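MmcR (Streptomyces lavendulae, PDB 3GWZ) transfers the methyl group of S-adenosyl-L-methionine to the quinone hydroxyl of 6-demethylmitomycins A and B, forming the methoxy group of mitomycins A and B. Local coordinates at residues Leu304-Leu309 with Gly359-Val364; Val350-Pro355 with Ile363-Arg368. All blocks are in the same frame, centred on the assembly; numbering follows the deposited sequence.

Contact 1 (Leu304-Leu309 with Gly359-Val364)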
loop_
_atom_site.group_PDB
_atom_site.type_symbol
_atom_site.label_atom_id
_atom_site.label_comp_id
_atom_site.label_asym_id
_atom_site.label_seq_id
_atom_site.Cartn_x
_atom_site.Cartn_y
_atom_site.Cartn_z
ATOM N N LEU A 304 -20.137 7.700 30.545
ATOM C CA LEU A 304 -18.897 6.936 30.553
ATOM C C LEU A 304 -17.718 7.849 30.251
ATOM O O LEU A 304 -17.510 8.253 29.110
ATOM C CB LEU A 304 -18.926 5.810 29.516
ATOM C CG LEU A 304 -20.128 4.863 29.546
ATOM C CD1 LEU A 304 -19.932 3.744 28.524
ATOM C CD2 LEU A 304 -20.340 4.296 30.947
ATOM N N VAL A 305 -16.947 8.178 31.279
ATOM C CA VAL A 305 -15.698 8.864 31.060
ATOM C C VAL A 305 -14.661 7.794 30.728
ATOM O O VAL A 305 -14.375 6.922 31.536
ATOM C CB VAL A 305 -15.272 9.688 32.290
ATOM C CG1 VAL A 305 -13.834 10.175 32.111
ATOM C CG2 VAL A 305 -16.207 10.872 32.469
ATOM N N ILE A 306 -14.128 7.843 29.514
ATOM C CA ILE A 306 -13.189 6.827 29.063
ATOM C C ILE A 306 -11.825 7.473 28.876
ATOM O O ILE A 306 -11.618 8.254 27.952
ATOM C CB ILE A 306 -13.685 6.170 27.762
ATOM C CG1 ILE A 306 -15.094 5.601 27.991
ATOM C CG2 ILE A 306 -12.721 5.080 27.299
ATOM C CD1 ILE A 306 -15.815 5.181 26.721
ATOM N N ASP A 307 -10.899 7.186 29.778
ATOM C CA ASP A 307 -9.620 7.883 29.706
ATOM C C ASP A 307 -8.497 7.103 30.369
ATOM O O ASP A 307 -8.712 6.020 30.922
ATOM C CB ASP A 307 -9.736 9.302 30.290
ATOM C CG ASP A 307 -9.173 10.372 29.349
ATOM O OD1 ASP A 307 -8.152 10.098 28.681
ATOM O OD2 ASP A 307 -9.751 11.485 29.274
ATOM N N ASN A 308 -7.290 7.646 30.264
ATOM C CA ASN A 308 -6.131 7.054 30.897
ATOM C C ASN A 308 -6.197 7.399 32.379
ATOM O O ASN A 308 -6.297 8.569 32.736
ATOM C CB ASN A 308 -4.853 7.604 30.253
ATOM C CG ASN A 308 -4.841 7.428 28.733
ATOM O OD1 ASN A 308 -5.209 6.374 28.221
ATOM N ND2 ASN A 308 -4.423 8.465 28.011
ATOM N N LEU A 309 -6.182 6.393 33.242
ATOM C CA LEU A 309 -6.201 6.663 34.675
ATOM C C LEU A 309 -4.846 6.406 35.309
ATOM O O LEU A 309 -4.217 5.383 35.053
ATOM C CB LEU A 309 -7.282 5.845 35.392
ATOM C CG LEU A 309 -8.595 6.601 35.632
ATOM C CD1 LEU A 309 -9.144 7.124 34.327
ATOM C CD2 LEU A 309 -9.615 5.720 36.323
ATOM N N GLY A 359 -3.077 -1.278 28.878
ATOM C CA GLY A 359 -2.744 0.112 29.125
ATOM C C GLY A 359 -3.434 0.664 30.356
ATOM O O GLY A 359 -3.905 -0.090 31.207
ATOM N N PRO A 360 -3.496 1.989 30.450
ATOM C CA PRO A 360 -4.135 2.650 31.587
ATOM C C PRO A 360 -5.590 3.019 31.318
ATOM O O PRO A 360 -6.229 3.588 32.193
ATOM C CB PRO A 360 -3.325 3.940 31.742
ATOM C CG PRO A 360 -2.449 4.040 30.516
ATOM C CD PRO A 360 -2.814 2.953 29.576
ATOM N N VAL A 361 -6.107 2.723 30.134
ATOM C CA VAL A 361 -7.465 3.157 29.822
ATOM C C VAL A 361 -8.483 2.437 30.690
ATOM O O VAL A 361 -8.443 1.217 30.820
ATOM C CB VAL A 361 -7.841 2.907 28.358
ATOM C CG1 VAL A 361 -9.268 3.405 28.109
ATOM C CG2 VAL A 361 -6.861 3.598 27.428
ATOM N N ARG A 362 -9.403 3.191 31.278
ATOM C CA ARG A 362 -10.502 2.585 32.023
ATOM C C ARG A 362 -11.813 3.239 31.630
ATOM O O ARG A 362 -11.824 4.356 31.114
ATOM C CB ARG A 362 -10.282 2.698 33.539
ATOM C CG ARG A 362 -9.224 1.736 34.077
ATOM C CD ARG A 362 -9.227 1.655 35.599
ATOM N NE ARG A 362 -10.336 0.862 36.133
ATOM C CZ ARG A 362 -10.334 -0.467 36.221
ATOM N NH1 ARG A 362 -9.291 -1.165 35.794
ATOM N NH2 ARG A 362 -11.379 -1.104 36.729
ATOM N N ILE A 363 -12.915 2.533 31.866
ATOM C CA ILE A 363 -14.239 3.091 31.651
ATOM C C ILE A 363 -14.805 3.451 33.014
ATOM O O ILE A 363 -15.000 2.574 33.847
ATOM C CB ILE A 363 -15.186 2.070 30.977
ATOM C CG1 ILE A 363 -14.677 1.702 29.587
ATOM C CG2 ILE A 363 -16.611 2.633 30.885
ATOM C CD1 ILE A 363 -15.232 0.385 29.065
ATOM N N VAL A 364 -15.047 4.734 33.258
ATOM C CA VAL A 364 -15.647 5.139 34.514
ATOM C C VAL A 364 -17.129 5.420 34.291
ATOM O O VAL A 364 -17.490 6.384 33.619
ATOM C CB VAL A 364 -14.943 6.364 35.109
ATOM C CG1 VAL A 364 -15.518 6.692 36.484
ATOM C CG2 VAL A 364 -13.444 6.099 35.218
HETATM O O HOH W 1 -5.447 2.611 34.897
#

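Contact 2 (Val350-Pro355 with Ile363-Arg368)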
loop_
_atom_site.group_PDB
_atom_site.type_symbol
_atom_site.label_atom_id
_atom_site.label_comp_id
_atom_site.label_asym_id
_atom_site.label_seq_id
_atom_site.Cartn_x
_atom_site.Cartn_y
_atom_site.Cartn_z
ATOM N N VAL A 350 -19.383 8.539 40.765
ATOM C CA VAL A 350 -18.906 7.324 40.133
ATOM C C VAL A 350 -19.712 6.122 40.596
ATOM O O VAL A 350 -19.860 5.892 41.797
ATOM C CB VAL A 350 -17.421 7.078 40.447
ATOM C CG1 VAL A 350 -16.953 5.764 39.818
ATOM C CG2 VAL A 350 -16.578 8.247 39.955
ATOM N N GLU A 351 -20.227 5.359 39.640
ATOM C CA GLU A 351 -20.939 4.128 39.945
ATOM C C GLU A 351 -19.933 2.986 40.014
ATOM O O GLU A 351 -19.914 2.212 40.968
ATOM C CB GLU A 351 -21.991 3.842 38.877
ATOM C CG GLU A 351 -23.069 2.865 39.308
ATOM C CD GLU A 351 -24.103 3.502 40.223
ATOM O OE1 GLU A 351 -23.779 4.520 40.878
ATOM O OE2 GLU A 351 -25.241 2.984 40.283
ATOM N N ARG A 352 -19.090 2.887 38.995
ATOM C CA ARG A 352 -18.030 1.891 38.989
ATOM C C ARG A 352 -17.030 2.208 37.891
ATOM O O ARG A 352 -17.286 3.050 37.031
ATOM C CB ARG A 352 -18.604 0.484 38.801
ATOM C CG ARG A 352 -19.357 0.291 37.503
ATOM C CD ARG A 352 -20.216 -0.964 37.556
ATOM N NE ARG A 352 -21.189 -1.002 36.469
ATOM C CZ ARG A 352 -21.193 -1.904 35.492
ATOM N NH1 ARG A 352 -20.273 -2.858 35.464
ATOM N NH2 ARG A 352 -22.123 -1.857 34.546
ATOM N N SER A 353 -15.879 1.548 37.935
ATOM C CA SER A 353 -14.886 1.703 36.885
ATOM C C SER A 353 -14.493 0.332 36.369
ATOM O O SER A 353 -14.275 -0.596 37.149
ATOM C CB SER A 353 -13.664 2.489 37.375
ATOM O OG SER A 353 -12.802 1.680 38.153
ATOM N N LEU A 354 -14.418 0.215 35.048
ATOM C CA LEU A 354 -14.195 -1.061 34.384
ATOM C C LEU A 354 -12.904 -1.036 33.576
ATOM O O LEU A 354 -12.507 0.011 33.052
ATOM C CB LEU A 354 -15.371 -1.365 33.452
ATOM C CG LEU A 354 -16.740 -1.169 34.103
ATOM C CD1 LEU A 354 -17.830 -0.938 33.065
ATOM C CD2 LEU A 354 -17.064 -2.366 34.987
ATOM N N PRO A 355 -12.243 -2.195 33.468
ATOM C CA PRO A 355 -11.022 -2.291 32.670
ATOM C C PRO A 355 -11.365 -2.215 31.191
ATOM O O PRO A 355 -12.463 -2.582 30.783
ATOM C CB PRO A 355 -10.484 -3.681 33.020
ATOM C CG PRO A 355 -11.673 -4.457 33.432
ATOM C CD PRO A 355 -12.655 -3.492 34.028
ATOM N N ILE A 363 -12.915 2.533 31.866
ATOM C CA ILE A 363 -14.239 3.091 31.651
ATOM C C ILE A 363 -14.805 3.451 33.014
ATOM O O ILE A 363 -15.000 2.574 33.847
ATOM C CB ILE A 363 -15.186 2.070 30.977
ATOM C CG1 ILE A 363 -14.677 1.702 29.587
ATOM C CG2 ILE A 363 -16.611 2.633 30.885
ATOM C CD1 ILE A 363 -15.232 0.385 29.065
ATOM N N VAL A 364 -15.047 4.734 33.258
ATOM C CA VAL A 364 -15.647 5.139 34.514
ATOM C C VAL A 364 -17.129 5.420 34.291
ATOM O O VAL A 364 -17.490 6.384 33.619
ATOM C CB VAL A 364 -14.943 6.364 35.109
ATOM C CG1 VAL A 364 -15.518 6.692 36.484
ATOM C CG2 VAL A 364 -13.444 6.099 35.218
ATOM N N GLU A 365 -17.984 4.554 34.832
ATOM C CA GLU A 365 -19.423 4.713 34.680
ATOM C C GLU A 365 -19.967 5.632 35.765
ATOM O O GLU A 365 -19.730 5.411 36.953
ATOM C CB GLU A 365 -20.138 3.362 34.740
ATOM C CG GLU A 365 -21.661 3.495 34.638
ATOM C CD GLU A 365 -22.382 2.170 34.812
ATOM O OE1 GLU A 365 -21.961 1.375 35.676
ATOM O OE2 GLU A 365 -23.370 1.929 34.088
ATOM N N ILE A 366 -20.719 6.643 35.343
ATOM C CA ILE A 366 -21.101 7.755 36.204
ATOM C C ILE A 366 -22.604 8.048 36.106
ATOM O O ILE A 366 -23.203 7.931 35.032
ATOM C CB ILE A 366 -20.279 9.016 35.823
ATOM C CG1 ILE A 366 -18.796 8.792 36.131
ATOM C CG2 ILE A 366 -20.804 10.260 36.516
ATOM C CD1 ILE A 366 -17.860 9.493 35.162
ATOM N N ARG A 367 -23.216 8.417 37.226
ATOM C CA ARG A 367 -24.629 8.785 37.229
ATOM C C ARG A 367 -24.815 10.104 37.952
ATOM O O ARG A 367 -23.891 10.592 38.605
ATOM C CB ARG A 367 -25.474 7.703 37.905
ATOM C CG ARG A 367 -25.117 7.468 39.366
ATOM C CD ARG A 367 -26.094 6.507 40.034
ATOM N NE ARG A 367 -25.750 6.279 41.434
ATOM C CZ ARG A 367 -26.215 7.007 42.445
ATOM N NH1 ARG A 367 -27.052 8.010 42.214
ATOM N NH2 ARG A 367 -25.844 6.727 43.688
ATOM N N ARG A 368 -26.003 10.688 37.840
ATOM C CA ARG A 368 -26.290 11.920 38.561
ATOM C C ARG A 368 -26.394 11.639 40.053
ATOM O O ARG A 368 -26.887 10.592 40.464
ATOM C CB ARG A 368 -27.571 12.575 38.052
ATOM C CG ARG A 368 -27.417 13.265 36.710
ATOM C CD ARG A 368 -28.762 13.724 36.190
ATOM N NE ARG A 368 -29.407 14.633 37.130
ATOM C CZ ARG A 368 -30.717 14.852 37.176
ATOM N NH1 ARG A 368 -31.529 14.220 36.335
ATOM N NH2 ARG A 368 -31.214 15.698 38.069
#

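Contact 1 (Leu304-Leu309 with Gly359-Val364)
Val-305 and Val-364 exchange both backbone hydrogen bonds, Val-364 N reaching Val-305 O at 2.9 Å, as antiparallel partners in the class I methyltransferase sheet. Here strand 302-308, the last of the parallel strands, meets 361-368, which runs the other way, as in the Rossmann-like fold of this family. Asp-307 and Arg-362 form the next hydrogen-bonded pair.

The side chain of Leu-309 leans over Pro-360, Arg-362 and Val-364. Its CB passes Pro-360 O at 4.1 Å, and its branch CD2 lies 4.0 Å from Val-364 CG2 and also touches Arg-362 CD; the leucine and arginine side chains cross at about a right angle. A branched apolar chain suits this place, since CD2 touches both a valine methyl and the aliphatic part of an arginine.

Val-305, Asp-307, Arg-362 and Val-364 point to one face of the sheet; Ile-306, Asn-308, Val-361 and Ile-363 to the other. Ile-306 CG2 meets Val-361 CG1 at 3.9 Å, while helix 173-197 packs on both isoleucines. Asn-308, a substrate-binding residue, sets OD1 beside Val-361 CG2 and gives ND2 to Glu-333. Asp-307 OD1 accepts from His-276 ND1 and from Asn-308 N, which tethers the carboxylate next to the proposed proton acceptor His-279. Pro-360 O receives Leu-309 N at 3.0 Å, from 45° above the carbonyl plane, and accepts a hydrogen bond from a water that also donates to Leu-309 O.

Contact 2 (Val350-Pro355 with Ile363-Arg368)
Two successive amides converge on the carbonyl oxygen of Glu-365: Glu-351 N donates to Glu-365 O at 2.7 Å, in the carbonyl plane, and Arg-352 N adds a weak bond. Two residues facing one is a classic beta bulge, which shifts the register of the hairpin of strands 348-355 and 361-368 by one. Regular pairing follows, with Leu-354 and Ile-363 bonded in both directions.

Next to the bulge, the neighbouring charged chains of Glu-351 and Arg-352 take different partners. Glu-365, extended beyond CG, brings OE1 to Arg-352 NE at 2.6 Å in a salt bridge. Arg-352 reaches it because CG sits between the backbone N and the carbonyl carbon (chi1 61°), from where the extended chain carries NE toward Glu-365 on the neighbouring strand. The carboxylate oxygen is tilted from the guanidinium plane, and Leu-354 CD1 lies over one face of that group. OE2 of Glu-365 has a separate partner, Tyr-198 OH, which suits a buried acid.

Glu-351 bends at chi2 (77°) to turn its carboxylate toward Arg-367. There OE1, on its syn side, accepts a hydrogen bond from Arg-367 NE at 2.7 Å, near the guanidinium plane, although the two flat groups stand 79° apart.

Behind the charges, Val-350 CG1 packs on Val-364 CG1 at 3.7 Å, beta-branched residues filling the side where helix 336-344 covers the sheet. Ser-353, small and polar, pairs with Val-364 and hydrogen-bonds through OG to Glu-336 and Arg-362.

Each salt bridge is made through a single NE rather than by a two-pronged grip, and the two acids pair with arginines from opposite strands; their charges probably help hold the hairpin together across the bulge.

Overall arrangement
Contacts 1 and 2 lie side by side in the mixed sheet of the methyltransferase domain, their centres about 9 Å apart, and share Ile-363 and Val-364. Strand 361-368 comes last in the chain yet sits between 302-308 and 348-355, so contact 1 uses its start and one edge, contact 2 the other edge. Along the chain, 304-309 comes first; helices 316-329 and 336-344 then precede the hairpin. Arg-362 links the two contacts through a probable hydrogen bond from NH2 to Ser-353 O, while Val-305 packs on Ile-366. The hairpin thus extends the sheet beyond the strand that carries the substrate-binding Asn-308.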